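Local coordinates for protein carboxypeptidase Y inhibitor (Saccharomyces cerevisiae, PDB 1WPX) that inhibits the serine carboxypeptidase Y specifically and potently, and belongs to the phosphatidylethanolamine-binding protein family, at residues E23-D28 / R163-L168; W107-H112 / T196-W201. All coordinates share one frame; numbering follows the deposited sequence.

Contact 1: E23-D28 / R163-L168; sequences EDVIHD and RYVFLL. With SO4 (sulfate ion), chain G.
Strand 162-170 of the antiparallel sheet is covered on one face by the N-terminal segment 23-28, which comes off the short helix 21-24, and Asp24 and Arg163 join the two by a salt bridge. Both terminal nitrogens of the guanidinium converge end-on on a single carboxylate oxygen: Arg163 NH1 lies 2.7 Å from Asp24 OD1, and Arg163 NH2 is 2.8 Å from that same OD1. The oxygen sits close to the guanidinium plane, but the carboxylate stands nearly upright to it, the planes 83° apart. OD1 takes NH2 on its anti lone pair and NH1 from above the carboxylate plane; both bonds are well bent, the straighter, from NH1, reaching 145°. A bend at chi3 (-61°) in an otherwise extended chain turns the arginine's end to this grip. Arginine suits the place because its several N-H groups also serve His19 O, through NH1, and Asp98, through a second salt bridge from NH2; the two carboxylates probably stabilise its positive charge. A leucine in its place would probably leave Asp24 and Asp98 without their shared cation and the His19 carbonyl without this donor.

Beyond the charged pair the contact is apolar. Val165 CG2 meets Val25 CG2 at 4.4 Å, branch to branch, and Leu167 CD2 lies 4.1 Å from Ile26 CG1, the two side chains slanting across each other. Branched aliphatic residues fit here, since they bring no polar group that needs a partner. Tyr164, on the strand's other face, donates from OH to a sulfate oxygen, O2, at 3.3 Å. The N-terminal segment thus packs across one face of the central antiparallel sheet of the phosphatidylethanolamine-binding protein fold, charged at Arg163 and apolar beyond.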
ATOM      1  N   GLU B  23     -21.758  -2.045 -12.952  1.00 52.06           N
ATOM      2  CA  GLU B  23     -22.748  -1.620 -13.930  1.00 53.80           C
ATOM      3  C   GLU B  23     -22.506  -2.154 -15.328  1.00 53.12           C
ATOM      4  O   GLU B  23     -23.444  -2.549 -16.013  1.00 54.77           O
ATOM      5  CB  GLU B  23     -22.818  -0.090 -13.974  1.00 58.00           C
ATOM      6  CG  GLU B  23     -21.577   0.597 -13.428  1.00 65.03           C
ATOM      7  CD  GLU B  23     -21.494   0.517 -11.906  1.00 69.17           C
ATOM      8  OE1 GLU B  23     -20.363   0.498 -11.355  1.00 68.25           O
ATOM      9  OE2 GLU B  23     -22.571   0.483 -11.265  1.00 71.06           O
ATOM     10  N   ASP B  24     -21.254  -2.171 -15.757  1.00 51.33           N
ATOM     11  CA  ASP B  24     -20.941  -2.656 -17.092  1.00 50.03           C
ATOM     12  C   ASP B  24     -20.970  -4.170 -17.204  1.00 49.62           C
ATOM     13  O   ASP B  24     -21.341  -4.708 -18.245  1.00 50.15           O
ATOM     14  CB  ASP B  24     -19.557  -2.182 -17.519  1.00 49.91           C
ATOM     15  CG  ASP B  24     -19.409  -0.695 -17.430  1.00 51.11           C
ATOM     16  OD1 ASP B  24     -18.293  -0.194 -17.687  1.00 51.25           O
ATOM     17  OD2 ASP B  24     -20.411  -0.029 -17.100  1.00 52.14           O
ATOM     18  N   VAL B  25     -20.581  -4.857 -16.134  1.00 48.25           N
ATOM     19  CA  VAL B  25     -20.507  -6.307 -16.171  1.00 46.84           C
ATOM     20  C   VAL B  25     -21.477  -7.078 -15.289  1.00 47.52           C
ATOM     21  O   VAL B  25     -22.269  -7.873 -15.788  1.00 49.19           O
ATOM     22  CB  VAL B  25     -19.079  -6.764 -15.842  1.00 45.74           C
ATOM     23  CG1 VAL B  25     -18.920  -8.236 -16.139  1.00 46.05           C
ATOM     24  CG2 VAL B  25     -18.083  -5.950 -16.646  1.00 44.73           C
ATOM     25  N   ILE B  26     -21.410  -6.851 -13.983  1.00 47.87           N
ATOM     26  CA  ILE B  26     -22.269  -7.553 -13.033  1.00 47.11           C
ATOM     27  C   ILE B  26     -23.732  -7.110 -13.066  1.00 48.47           C
ATOM     28  O   ILE B  26     -24.628  -7.885 -12.735  1.00 48.78           O
ATOM     29  CB  ILE B  26     -21.715  -7.395 -11.600  1.00 44.99           C
ATOM     30  CG1 ILE B  26     -20.325  -8.032 -11.521  1.00 44.61           C
ATOM     31  CG2 ILE B  26     -22.654  -8.034 -10.598  1.00 44.69           C
ATOM     32  CD1 ILE B  26     -19.613  -7.822 -10.203  1.00 43.80           C
ATOM     33  N   HIS B  27     -23.969  -5.868 -13.469  1.00 49.58           N
ATOM     34  CA  HIS B  27     -25.322  -5.320 -13.543  1.00 50.69           C
ATOM     35  C   HIS B  27     -26.083  -5.366 -12.217  1.00 51.99           C
ATOM     36  O   HIS B  27     -27.306  -5.500 -12.200  1.00 53.28           O
ATOM     37  CB  HIS B  27     -26.142  -6.038 -14.622  1.00 49.23           C
ATOM     38  CG  HIS B  27     -25.702  -5.734 -16.019  1.00 48.58           C
ATOM     39  ND1 HIS B  27     -24.938  -6.604 -16.766  1.00 48.91           N
ATOM     40  CD2 HIS B  27     -25.905  -4.647 -16.800  1.00 48.51           C
ATOM     41  CE1 HIS B  27     -24.690  -6.068 -17.949  1.00 49.03           C
ATOM     42  NE2 HIS B  27     -25.266  -4.880 -17.995  1.00 50.41           N
ATOM     43  N   ASP B  28     -25.363  -5.258 -11.107  1.00 52.46           N
ATOM     44  CA  ASP B  28     -25.996  -5.260  -9.797  1.00 53.39           C
ATOM     45  C   ASP B  28     -25.163  -4.423  -8.842  1.00 54.30           C
ATOM     46  O   ASP B  28     -24.106  -4.857  -8.385  1.00 55.87           O
ATOM     47  CB  ASP B  28     -26.118  -6.681  -9.257  1.00 54.47           C
ATOM     48  CG  ASP B  28     -26.788  -6.723  -7.897  1.00 56.42           C
ATOM     49  OD1 ASP B  28     -26.993  -7.833  -7.364  1.00 56.89           O
ATOM     50  OD2 ASP B  28     -27.112  -5.638  -7.363  1.00 55.80           O
ATOM     51  N   ARG B 163     -10.694  -4.067 -19.685  1.00 37.19           N
ATOM     52  CA  ARG B 163     -10.926  -4.689 -18.392  1.00 36.17           C
ATOM     53  C   ARG B 163     -11.078  -6.193 -18.610  1.00 37.47           C
ATOM     54  O   ARG B 163     -11.889  -6.634 -19.429  1.00 37.68           O
ATOM     55  CB  ARG B 163     -12.194  -4.136 -17.743  1.00 32.58           C
ATOM     56  CG  ARG B 163     -12.034  -2.755 -17.145  1.00 31.96           C
ATOM     57  CD  ARG B 163     -13.378  -2.159 -16.782  1.00 29.57           C
ATOM     58  NE  ARG B 163     -14.228  -2.027 -17.957  1.00 28.22           N
ATOM     59  CZ  ARG B 163     -15.484  -1.597 -17.924  1.00 30.29           C
ATOM     60  NH1 ARG B 163     -16.040  -1.251 -16.766  1.00 29.08           N
ATOM     61  NH2 ARG B 163     -16.189  -1.522 -19.049  1.00 27.95           N
ATOM     62  N   TYR B 164     -10.277  -6.975 -17.894  1.00 37.72           N
ATOM     63  CA  TYR B 164     -10.344  -8.427 -17.979  1.00 37.37           C
ATOM     64  C   TYR B 164     -10.875  -8.889 -16.631  1.00 37.21           C
ATOM     65  O   TYR B 164     -10.142  -8.931 -15.638  1.00 38.02           O
ATOM     66  CB  TYR B 164      -8.954  -8.978 -18.279  1.00 38.90           C
ATOM     67  CG  TYR B 164      -8.535  -8.611 -19.677  1.00 41.73           C
ATOM     68  CD1 TYR B 164      -9.099  -9.263 -20.778  1.00 43.33           C
ATOM     69  CD2 TYR B 164      -7.667  -7.542 -19.913  1.00 41.78           C
ATOM     70  CE1 TYR B 164      -8.818  -8.862 -22.079  1.00 43.85           C
ATOM     71  CE2 TYR B 164      -7.379  -7.126 -21.216  1.00 43.66           C
ATOM     72  CZ  TYR B 164      -7.963  -7.791 -22.294  1.00 44.51           C
ATOM     73  OH  TYR B 164      -7.726  -7.376 -23.582  1.00 42.85           O
ATOM     74  N   VAL B 165     -12.164  -9.228 -16.613  1.00 35.47           N
ATOM     75  CA  VAL B 165     -12.855  -9.620 -15.388  1.00 33.96           C
ATOM     76  C   VAL B 165     -13.093 -11.104 -15.100  1.00 33.73           C
ATOM     77  O   VAL B 165     -13.714 -11.817 -15.885  1.00 32.98           O
ATOM     78  CB  VAL B 165     -14.221  -8.895 -15.313  1.00 32.59           C
ATOM     79  CG1 VAL B 165     -14.824  -9.039 -13.928  1.00 30.99           C
ATOM     80  CG2 VAL B 165     -14.042  -7.425 -15.668  1.00 31.83           C
ATOM     81  N   PHE B 166     -12.600 -11.557 -13.948  1.00 33.58           N
ATOM     82  CA  PHE B 166     -12.803 -12.933 -13.511  1.00 33.06           C
ATOM     83  C   PHE B 166     -13.999 -12.945 -12.562  1.00 32.98           C
ATOM     84  O   PHE B 166     -14.104 -12.088 -11.679  1.00 31.10           O
ATOM     85  CB  PHE B 166     -11.576 -13.468 -12.772  1.00 32.04           C
ATOM     86  CG  PHE B 166     -10.400 -13.727 -13.659  1.00 32.96           C
ATOM     87  CD1 PHE B 166      -9.337 -12.827 -13.712  1.00 31.61           C
ATOM     88  CD2 PHE B 166     -10.347 -14.878 -14.442  1.00 31.06           C
ATOM     89  CE1 PHE B 166      -8.237 -13.074 -14.529  1.00 31.06           C
ATOM     90  CE2 PHE B 166      -9.253 -15.131 -15.261  1.00 31.31           C
ATOM     91  CZ  PHE B 166      -8.192 -14.226 -15.304  1.00 30.96           C
ATOM     92  N   LEU B 167     -14.903 -13.905 -12.753  1.00 32.65           N
ATOM     93  CA  LEU B 167     -16.086 -14.028 -11.903  1.00 32.95           C
ATOM     94  C   LEU B 167     -16.315 -15.473 -11.468  1.00 33.79           C
ATOM     95  O   LEU B 167     -16.271 -16.395 -12.291  1.00 34.27           O
ATOM     96  CB  LEU B 167     -17.337 -13.517 -12.627  1.00 30.77           C
ATOM     97  CG  LEU B 167     -17.317 -12.081 -13.150  1.00 29.04           C
ATOM     98  CD1 LEU B 167     -16.851 -12.087 -14.590  1.00 28.74           C
ATOM     99  CD2 LEU B 167     -18.700 -11.477 -13.072  1.00 28.14           C
ATOM    100  N   LEU B 168     -16.553 -15.664 -10.172  1.00 32.95           N
ATOM    101  CA  LEU B 168     -16.797 -16.993  -9.631  1.00 32.32           C
ATOM    102  C   LEU B 168     -18.279 -17.150  -9.290  1.00 32.76           C
ATOM    103  O   LEU B 168     -18.831 -16.375  -8.505  1.00 32.08           O
ATOM    104  CB  LEU B 168     -15.949 -17.228  -8.376  1.00 31.31           C
ATOM    105  CG  LEU B 168     -16.069 -18.627  -7.760  1.00 30.14           C
ATOM    106  CD1 LEU B 168     -15.444 -19.632  -8.703  1.00 29.79           C
ATOM    107  CD2 LEU B 168     -15.376 -18.683  -6.408  1.00 29.26           C
TER
HETATM  108  S   SO4 G 902     -10.016  -9.167 -26.336  1.00 73.88           S
HETATM  109  O1  SO4 G 902     -10.386 -10.098 -27.417  1.00 75.28           O
HETATM  110  O2  SO4 G 902      -8.740  -9.603 -25.737  1.00 73.76           O
HETATM  111  O3  SO4 G 902      -9.868  -7.808 -26.891  1.00 75.27           O
HETATM  112  O4  SO4 G 902     -11.075  -9.161 -25.312  1.00 73.68           O

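Contact 2: W107-H112 / T196-W201; sequences WSEFCH and TGVGKW. With SO4 (sulfate ion), chain G.
Glu109 lays its side chain over the backbone of Thr196 and Gly197, just where helix 198-203 begins. Its carboxylate carbon CD comes within 3.6 Å of Gly197 CA, and CB and CG pass beside the carbonyl of Thr196. The chain folds at chi2 (-97°), which brings the carboxylate up to the start of the helix. There OE1 lies 3.6 Å from Val198 N, too far for a hydrogen bond, although the nearby helix N-terminus may still favour the negative charge. OE1 is hydrogen-bonded to Thr95 OG1, on the adjoining strand 90-96.

Glycine suits the N-cap, Gly197, because it sets a bare CA against the carboxylate. Val198 crosses the glutamate at about a right angle, its CG2 3.8 Å from Glu109 OE2, while its side chain also packs on Val93 and Thr95. Trp201 N bonds to Gly197 O, closing the first turn.

Asp96 stands opposite both Glu109 and Phe110, a G1 beta bulge with Glu109 at positive phi. On the strand's other side, His112 NE2 donates to the sulfate oxygen O4 at 2.7 Å, nearly straight at 165°. The sulfate's O1 stands over the centre of the Phe110 ring, 3.5 Å above its plane. This ion, probably from the crystallisation liquor, is also held by Ala154 N and Tyr164 OH, consistent with the anion-binding pocket of phosphatidylethanolamine-binding proteins.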
ATOM      1  N   TRP B 107     -18.416  -5.689 -30.096  1.00 71.82           N
ATOM      2  CA  TRP B 107     -18.176  -7.046 -29.615  1.00 72.41           C
ATOM      3  C   TRP B 107     -18.174  -7.112 -28.093  1.00 71.11           C
ATOM      4  O   TRP B 107     -17.734  -8.104 -27.514  1.00 69.81           O
ATOM      5  CB  TRP B 107     -16.832  -7.562 -30.134  1.00 74.47           C
ATOM      6  CG  TRP B 107     -16.626  -7.337 -31.594  1.00 77.48           C
ATOM      7  CD1 TRP B 107     -17.544  -7.523 -32.588  1.00 78.40           C
ATOM      8  CD2 TRP B 107     -15.418  -6.913 -32.237  1.00 78.82           C
ATOM      9  NE1 TRP B 107     -16.982  -7.240 -33.811  1.00 79.82           N
ATOM     10  CE2 TRP B 107     -15.678  -6.863 -33.625  1.00 79.31           C
ATOM     11  CE3 TRP B 107     -14.139  -6.570 -31.776  1.00 79.13           C
ATOM     12  CZ2 TRP B 107     -14.706  -6.485 -34.557  1.00 79.02           C
ATOM     13  CZ3 TRP B 107     -13.171  -6.193 -32.706  1.00 78.89           C
ATOM     14  CH2 TRP B 107     -13.463  -6.156 -34.080  1.00 78.73           C
ATOM     15  N   SER B 108     -18.672  -6.055 -27.455  1.00 70.66           N
ATOM     16  CA  SER B 108     -18.699  -5.973 -25.998  1.00 69.16           C
ATOM     17  C   SER B 108     -19.016  -7.304 -25.337  1.00 67.11           C
ATOM     18  O   SER B 108     -19.996  -7.979 -25.680  1.00 65.31           O
ATOM     19  CB  SER B 108     -19.701  -4.915 -25.531  1.00 72.41           C
ATOM     20  OG  SER B 108     -19.560  -4.666 -24.135  1.00 73.84           O
ATOM     21  N   GLU B 109     -18.170  -7.646 -24.370  1.00 63.51           N
ATOM     22  CA  GLU B 109     -18.254  -8.889 -23.627  1.00 57.52           C
ATOM     23  C   GLU B 109     -17.771  -9.987 -24.550  1.00 54.83           C
ATOM     24  O   GLU B 109     -18.551 -10.663 -25.209  1.00 54.90           O
ATOM     25  CB  GLU B 109     -19.681  -9.143 -23.144  1.00 56.75           C
ATOM     26  CG  GLU B 109     -20.057  -8.292 -21.932  1.00 55.26           C
ATOM     27  CD  GLU B 109     -19.901  -9.024 -20.605  1.00 53.18           C
ATOM     28  OE1 GLU B 109     -19.093  -9.972 -20.529  1.00 52.10           O
ATOM     29  OE2 GLU B 109     -20.588  -8.637 -19.633  1.00 51.43           O
ATOM     30  N   PHE B 110     -16.452 -10.110 -24.613  1.00 52.01           N
ATOM     31  CA  PHE B 110     -15.783 -11.117 -25.416  1.00 49.31           C
ATOM     32  C   PHE B 110     -15.462 -12.242 -24.425  1.00 48.45           C
ATOM     33  O   PHE B 110     -14.797 -12.023 -23.407  1.00 47.44           O
ATOM     34  CB  PHE B 110     -14.511 -10.518 -26.017  1.00 48.73           C
ATOM     35  CG  PHE B 110     -13.826 -11.406 -27.012  1.00 49.14           C
ATOM     36  CD1 PHE B 110     -12.960 -12.409 -26.592  1.00 49.47           C
ATOM     37  CD2 PHE B 110     -14.027 -11.221 -28.375  1.00 48.79           C
ATOM     38  CE1 PHE B 110     -12.298 -13.212 -27.518  1.00 49.49           C
ATOM     39  CE2 PHE B 110     -13.371 -12.021 -29.307  1.00 48.99           C
ATOM     40  CZ  PHE B 110     -12.503 -13.017 -28.877  1.00 49.43           C
ATOM     41  N   CYS B 111     -15.956 -13.439 -24.720  1.00 46.60           N
ATOM     42  CA  CYS B 111     -15.769 -14.589 -23.846  1.00 44.61           C
ATOM     43  C   CYS B 111     -14.364 -15.189 -23.915  1.00 43.32           C
ATOM     44  O   CYS B 111     -13.964 -15.766 -24.926  1.00 42.21           O
ATOM     45  CB  CYS B 111     -16.821 -15.653 -24.174  1.00 44.45           C
ATOM     46  SG  CYS B 111     -17.068 -16.866 -22.874  1.00 44.46           S
ATOM     47  N   HIS B 112     -13.630 -15.064 -22.817  1.00 40.84           N
ATOM     48  CA  HIS B 112     -12.270 -15.569 -22.750  1.00 40.52           C
ATOM     49  C   HIS B 112     -12.137 -16.930 -22.075  1.00 39.71           C
ATOM     50  O   HIS B 112     -11.233 -17.709 -22.395  1.00 39.09           O
ATOM     51  CB  HIS B 112     -11.384 -14.551 -22.024  1.00 41.24           C
ATOM     52  CG  HIS B 112     -10.939 -13.415 -22.890  1.00 42.40           C
ATOM     53  ND1 HIS B 112      -9.873 -13.516 -23.756  1.00 43.06           N
ATOM     54  CD2 HIS B 112     -11.437 -12.166 -23.048  1.00 42.67           C
ATOM     55  CE1 HIS B 112      -9.730 -12.376 -24.411  1.00 42.63           C
ATOM     56  NE2 HIS B 112     -10.666 -11.541 -24.000  1.00 42.00           N
ATOM     57  N   THR B 196     -23.428  -7.393 -24.114  1.00 52.99           N
ATOM     58  CA  THR B 196     -24.126  -8.483 -23.446  1.00 52.46           C
ATOM     59  C   THR B 196     -23.171  -9.653 -23.204  1.00 50.81           C
ATOM     60  O   THR B 196     -22.352  -9.980 -24.063  1.00 49.77           O
ATOM     61  CB  THR B 196     -25.337  -8.963 -24.283  1.00 52.74           C
ATOM     62  OG1 THR B 196     -24.871  -9.509 -25.520  1.00 55.86           O
ATOM     63  CG2 THR B 196     -26.281  -7.801 -24.582  1.00 51.42           C
ATOM     64  N   GLY B 197     -23.275 -10.275 -22.034  1.00 49.29           N
ATOM     65  CA  GLY B 197     -22.397 -11.392 -21.729  1.00 47.84           C
ATOM     66  C   GLY B 197     -22.705 -12.132 -20.437  1.00 47.12           C
ATOM     67  O   GLY B 197     -23.812 -12.640 -20.254  1.00 47.70           O
ATOM     68  N   VAL B 198     -21.723 -12.188 -19.539  1.00 45.49           N
ATOM     69  CA  VAL B 198     -21.878 -12.893 -18.270  1.00 44.98           C
ATOM     70  C   VAL B 198     -23.175 -12.574 -17.547  1.00 44.19           C
ATOM     71  O   VAL B 198     -23.783 -13.454 -16.946  1.00 44.32           O
ATOM     72  CB  VAL B 198     -20.689 -12.612 -17.308  1.00 43.90           C
ATOM     73  CG1 VAL B 198     -19.388 -12.894 -18.012  1.00 45.24           C
ATOM     74  CG2 VAL B 198     -20.722 -11.182 -16.816  1.00 42.31           C
ATOM     75  N   GLY B 199     -23.598 -11.316 -17.605  1.00 44.37           N
ATOM     76  CA  GLY B 199     -24.823 -10.925 -16.936  1.00 45.03           C
ATOM     77  C   GLY B 199     -26.015 -11.687 -17.473  1.00 46.38           C
ATOM     78  O   GLY B 199     -26.757 -12.298 -16.711  1.00 48.06           O
ATOM     79  N   LYS B 200     -26.189 -11.644 -18.789  1.00 48.00           N
ATOM     80  CA  LYS B 200     -27.283 -12.327 -19.472  1.00 50.26           C
ATOM     81  C   LYS B 200     -27.231 -13.838 -19.227  1.00 50.45           C
ATOM     82  O   LYS B 200     -28.198 -14.439 -18.745  1.00 50.50           O
ATOM     83  CB  LYS B 200     -27.190 -12.057 -20.975  1.00 52.85           C
ATOM     84  CG  LYS B 200     -28.278 -12.699 -21.817  1.00 56.76           C
ATOM     85  CD  LYS B 200     -29.627 -12.080 -21.502  1.00 61.08           C
ATOM     86  CE  LYS B 200     -30.693 -12.499 -22.502  1.00 61.75           C
ATOM     87  NZ  LYS B 200     -31.979 -11.800 -22.208  1.00 62.98           N
ATOM     88  N   TRP B 201     -26.090 -14.432 -19.561  1.00 48.85           N
ATOM     89  CA  TRP B 201     -25.869 -15.868 -19.417  1.00 48.09           C
ATOM     90  C   TRP B 201     -25.996 -16.388 -17.986  1.00 47.44           C
ATOM     91  O   TRP B 201     -26.554 -17.462 -17.763  1.00 48.01           O
ATOM     92  CB  TRP B 201     -24.486 -16.233 -19.962  1.00 46.83           C
ATOM     93  CG  TRP B 201     -24.239 -17.700 -20.058  1.00 45.74           C
ATOM     94  CD1 TRP B 201     -24.767 -18.561 -20.974  1.00 46.67           C
ATOM     95  CD2 TRP B 201     -23.385 -18.485 -19.214  1.00 45.13           C
ATOM     96  NE1 TRP B 201     -24.290 -19.835 -20.758  1.00 45.53           N
ATOM     97  CE2 TRP B 201     -23.441 -19.815 -19.683  1.00 44.91           C
ATOM     98  CE3 TRP B 201     -22.577 -18.193 -18.108  1.00 43.74           C
ATOM     99  CZ2 TRP B 201     -22.721 -20.851 -19.084  1.00 43.81           C
ATOM    100  CZ3 TRP B 201     -21.861 -19.224 -17.513  1.00 42.99           C
ATOM    101  CH2 TRP B 201     -21.939 -20.536 -18.005  1.00 44.12           C
TER
HETATM  102  S   SO4 G 902     -10.016  -9.167 -26.336  1.00 73.88           S
HETATM  103  O1  SO4 G 902     -10.386 -10.098 -27.417  1.00 75.28           O
HETATM  104  O2  SO4 G 902      -8.740  -9.603 -25.737  1.00 73.76           O
HETATM  105  O3  SO4 G 902      -9.868  -7.808 -26.891  1.00 75.27           O
HETATM  106  O4  SO4 G 902     -11.075  -9.161 -25.312  1.00 73.68           O

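The centres of contacts 1 and 2 lie about 9 Å apart, and both rest on the same antiparallel sheet, where strand 90-96 pairs with both 110-120 and 162-170. Along the chain the segments alternate: 23-28, 107-112, 163-168, 196-201, so the two connections interlock. They meet directly where Val25 CG1 packs 3.5 Å from Val198 CG2, bringing the N-terminal segment against the start of helix 198-203. On the other face of the sheet, Tyr164 of contact 1 and His112 of contact 2 bind one sulfate. Segments 23-28 and 196-201, distant in sequence, thus cover one face together, while the opposite one presents the anion site.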